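Local coordinates for DNA mismatch repair protein PMS1 (Saccharomyces cerevisiae, PDB 3H4L) that probably binds and hydrolyses ATP and takes part in DNA mismatch repair, at residues R282-V287 against A315-L320. Numbering follows the deposited sequence.
Sequences RQFIYV and AVFLNL
Phe284 and Phe317 sit on neighbouring parallel strands with their rings side by side, pointing the same way and meeting rim to rim. The rings are nearly parallel, 9° apart, yet neither lies over the face of the other; their centroids are 5.5 Å apart, and Phe284 CD1 simply lies against Phe317 CE2. Both rings have CG anti to the carbonyl carbon (chi1 -58° in each), which makes them lean alike. Beyond them the chain of Arg282 crosses the far end of the Phe317 ring, CG lying 3.9 Å from Phe317 CZ. With an alanine at Phe317, the side of Phe284 would probably lose its neighbour and the aliphatic part of Arg282 its ring.

Strands 283-287 and 316-320 are zipped in the alternating parallel pattern. Arg282 O, just before the strand, takes Val316 N; Phe284 N gives to Val316 O at 2.7 Å, and Phe284 O takes Leu318 N. Tyr286 repeats this with Leu318 O and Leu320 N. Farther along the aromatic side, Asn319 OD1 rests 3.4 Å from Tyr286 CB; OD1 accepts from Lys289 N, and ND2 bonds to Glu321 OE1.

On the other side, the Gln283-Ile285 end is looser and partly exposed. Ile285 CG2 only grazes Val316 CG1 at 4.5 Å, the end of Ile285 leading away, and Gln283 CB lies 4.0 Å from Val316 CG2. Val287 and Leu320, farther along, are buried.

This is the parallel pair of a beta-alpha-beta unit: helix 295-306 makes the crossover and lays Leu298 on Gln283 and Ile285. Helices 213-221 and 167-184 cover the aromatic side, where Tyr286 OH bonds to Gly180 O. Within this chain, strand 283-287 is an edge of a four-stranded sheet, and strand 316-321 pairs on its other side with antiparallel strand 261-269.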
ATOM      1  N   ARG B 282      15.315  -7.613 -10.720  1.00 55.85           N
ATOM      2  CA  ARG B 282      14.323  -6.948 -11.550  1.00 55.84           C
ATOM      3  C   ARG B 282      14.374  -7.413 -13.005  1.00 55.81           C
ATOM      4  O   ARG B 282      14.691  -6.630 -13.905  1.00 54.64           O
ATOM      5  CB  ARG B 282      14.523  -5.431 -11.470  1.00 56.33           C
ATOM      6  CG  ARG B 282      13.364  -4.608 -12.020  1.00 58.12           C
ATOM      7  CD  ARG B 282      13.527  -3.114 -11.722  1.00 58.56           C
ATOM      8  NE  ARG B 282      13.598  -2.842 -10.287  1.00 59.79           N
ATOM      9  CZ  ARG B 282      13.556  -1.627  -9.744  1.00 59.76           C
ATOM     10  NH1 ARG B 282      13.439  -0.544 -10.507  1.00 57.46           N
ATOM     11  NH2 ARG B 282      13.629  -1.498  -8.428  1.00 60.51           N
ATOM     12  N   GLN B 283      14.045  -8.684 -13.232  1.00 55.00           N
ATOM     13  CA  GLN B 283      14.064  -9.239 -14.582  1.00 54.20           C
ATOM     14  C   GLN B 283      12.720  -9.882 -14.979  1.00 53.22           C
ATOM     15  O   GLN B 283      12.280 -10.853 -14.365  1.00 52.85           O
ATOM     16  CB  GLN B 283      15.209 -10.257 -14.697  1.00 53.49           C
ATOM     17  CG  GLN B 283      16.526  -9.789 -14.060  1.00 53.40           C
ATOM     18  CD  GLN B 283      17.725 -10.646 -14.451  1.00 52.80           C
ATOM     19  OE1 GLN B 283      17.678 -11.875 -14.390  1.00 53.11           O
ATOM     20  NE2 GLN B 283      18.812  -9.993 -14.845  1.00 49.62           N
ATOM     21  N   PHE B 284      12.080  -9.327 -16.012  1.00 50.96           N
ATOM     22  CA  PHE B 284      10.791  -9.827 -16.505  1.00 49.00           C
ATOM     23  C   PHE B 284      10.862 -10.179 -17.991  1.00 49.74           C
ATOM     24  O   PHE B 284      11.345  -9.384 -18.806  1.00 48.95           O
ATOM     25  CB  PHE B 284       9.684  -8.777 -16.333  1.00 45.52           C
ATOM     26  CG  PHE B 284       9.476  -8.332 -14.921  1.00 44.17           C
ATOM     27  CD1 PHE B 284      10.297  -7.374 -14.355  1.00 44.15           C
ATOM     28  CD2 PHE B 284       8.449  -8.871 -14.151  1.00 44.46           C
ATOM     29  CE1 PHE B 284      10.099  -6.954 -13.040  1.00 42.92           C
ATOM     30  CE2 PHE B 284       8.246  -8.456 -12.834  1.00 43.31           C
ATOM     31  CZ  PHE B 284       9.073  -7.496 -12.281  1.00 41.52           C
ATOM     32  N   ILE B 285      10.357 -11.356 -18.344  1.00 49.59           N
ATOM     33  CA  ILE B 285      10.352 -11.810 -19.737  1.00 50.86           C
ATOM     34  C   ILE B 285       8.964 -12.288 -20.111  1.00 49.70           C
ATOM     35  O   ILE B 285       8.324 -13.036 -19.364  1.00 49.11           O
ATOM     36  CB  ILE B 285      11.282 -12.988 -19.949  1.00 51.88           C
ATOM     37  CG1 ILE B 285      10.859 -14.088 -18.976  1.00 54.47           C
ATOM     38  CG2 ILE B 285      12.721 -12.558 -19.773  1.00 51.24           C
ATOM     39  CD1 ILE B 285      11.742 -15.250 -18.907  1.00 55.68           C
ATOM     40  N   TYR B 286       8.511 -11.879 -21.283  1.00 49.06           N
ATOM     41  CA  TYR B 286       7.197 -12.273 -21.734  1.00 49.50           C
ATOM     42  C   TYR B 286       7.192 -12.848 -23.144  1.00 50.42           C
ATOM     43  O   TYR B 286       7.941 -12.411 -24.017  1.00 47.57           O
ATOM     44  CB  TYR B 286       6.251 -11.079 -21.709  1.00 49.12           C
ATOM     45  CG  TYR B 286       6.288 -10.248 -20.454  1.00 47.19           C
ATOM     46  CD1 TYR B 286       7.303  -9.320 -20.241  1.00 45.11           C
ATOM     47  CD2 TYR B 286       5.260 -10.333 -19.516  1.00 46.15           C
ATOM     48  CE1 TYR B 286       7.280  -8.483 -19.135  1.00 47.11           C
ATOM     49  CE2 TYR B 286       5.231  -9.506 -18.408  1.00 45.46           C
ATOM     50  CZ  TYR B 286       6.236  -8.575 -18.226  1.00 45.62           C
ATOM     51  OH  TYR B 286       6.154  -7.682 -17.182  1.00 42.58           O
ATOM     52  N   VAL B 287       6.334 -13.840 -23.347  1.00 52.11           N
ATOM     53  CA  VAL B 287       6.165 -14.461 -24.649  1.00 53.71           C
ATOM     54  C   VAL B 287       4.679 -14.294 -24.929  1.00 54.59           C
ATOM     55  O   VAL B 287       3.830 -14.900 -24.270  1.00 54.30           O
ATOM     56  CB  VAL B 287       6.551 -15.948 -24.628  1.00 53.74           C
ATOM     57  CG1 VAL B 287       6.292 -16.575 -25.996  1.00 55.31           C
ATOM     58  CG2 VAL B 287       8.015 -16.085 -24.258  1.00 52.90           C
ATOM     59  N   ALA B 315      18.524  -4.946 -15.722  1.00 59.88           N
ATOM     60  CA  ALA B 315      17.102  -4.911 -15.409  1.00 57.63           C
ATOM     61  C   ALA B 315      16.468  -5.337 -16.742  1.00 55.98           C
ATOM     62  O   ALA B 315      16.844  -4.830 -17.802  1.00 54.13           O
ATOM     63  CB  ALA B 315      16.671  -3.504 -15.037  1.00 57.21           C
ATOM     64  N   VAL B 316      15.520  -6.271 -16.698  1.00 54.28           N
ATOM     65  CA  VAL B 316      14.909  -6.757 -17.928  1.00 52.64           C
ATOM     66  C   VAL B 316      13.399  -6.632 -18.035  1.00 52.82           C
ATOM     67  O   VAL B 316      12.667  -6.875 -17.079  1.00 54.44           O
ATOM     68  CB  VAL B 316      15.250  -8.232 -18.165  1.00 51.95           C
ATOM     69  CG1 VAL B 316      14.851  -8.635 -19.591  1.00 50.38           C
ATOM     70  CG2 VAL B 316      16.722  -8.465 -17.906  1.00 49.38           C
ATOM     71  N   PHE B 317      12.958  -6.264 -19.233  1.00 52.36           N
ATOM     72  CA  PHE B 317      11.548  -6.108 -19.572  1.00 51.31           C
ATOM     73  C   PHE B 317      11.469  -6.406 -21.063  1.00 50.17           C
ATOM     74  O   PHE B 317      11.410  -5.495 -21.890  1.00 49.91           O
ATOM     75  CB  PHE B 317      11.065  -4.677 -19.318  1.00 51.46           C
ATOM     76  CG  PHE B 317      11.236  -4.222 -17.907  1.00 51.78           C
ATOM     77  CD1 PHE B 317      12.256  -3.341 -17.569  1.00 53.38           C
ATOM     78  CD2 PHE B 317      10.383  -4.679 -16.909  1.00 53.33           C
ATOM     79  CE1 PHE B 317      12.428  -2.914 -16.254  1.00 54.27           C
ATOM     80  CE2 PHE B 317      10.544  -4.261 -15.585  1.00 54.01           C
ATOM     81  CZ  PHE B 317      11.568  -3.378 -15.258  1.00 54.79           C
ATOM     82  N   LEU B 318      11.482  -7.685 -21.410  1.00 49.80           N
ATOM     83  CA  LEU B 318      11.437  -8.051 -22.812  1.00 50.17           C
ATOM     84  C   LEU B 318      10.280  -8.938 -23.191  1.00 49.64           C
ATOM     85  O   LEU B 318       9.993  -9.931 -22.526  1.00 49.03           O
ATOM     86  CB  LEU B 318      12.740  -8.735 -23.208  1.00 48.57           C
ATOM     87  CG  LEU B 318      13.980  -7.879 -22.983  1.00 48.55           C
ATOM     88  CD1 LEU B 318      15.185  -8.634 -23.489  1.00 48.67           C
ATOM     89  CD2 LEU B 318      13.838  -6.552 -23.710  1.00 48.43           C
ATOM     90  N   ASN B 319       9.613  -8.571 -24.275  1.00 50.94           N
ATOM     91  CA  ASN B 319       8.500  -9.361 -24.763  1.00 52.38           C
ATOM     92  C   ASN B 319       8.897 -10.029 -26.064  1.00 53.04           C
ATOM     93  O   ASN B 319       9.339  -9.357 -26.998  1.00 52.33           O
ATOM     94  CB  ASN B 319       7.264  -8.494 -25.009  1.00 51.95           C
ATOM     95  CG  ASN B 319       6.088  -9.298 -25.553  1.00 50.79           C
ATOM     96  OD1 ASN B 319       5.524 -10.154 -24.860  1.00 46.58           O
ATOM     97  ND2 ASN B 319       5.726  -9.037 -26.807  1.00 48.53           N
ATOM     98  N   LEU B 320       8.759 -11.354 -26.102  1.00 55.43           N
ATOM     99  CA  LEU B 320       9.055 -12.137 -27.295  1.00 57.90           C
ATOM    100  C   LEU B 320       7.710 -12.392 -27.952  1.00 59.37           C
ATOM    101  O   LEU B 320       6.854 -13.091 -27.397  1.00 59.75           O
ATOM    102  CB  LEU B 320       9.715 -13.478 -26.951  1.00 57.74           C
ATOM    103  CG  LEU B 320      11.019 -13.483 -26.152  1.00 58.78           C
ATOM    104  CD1 LEU B 320      11.721 -14.822 -26.348  1.00 57.02           C
ATOM    105  CD2 LEU B 320      11.923 -12.346 -26.612  1.00 59.54           C
TER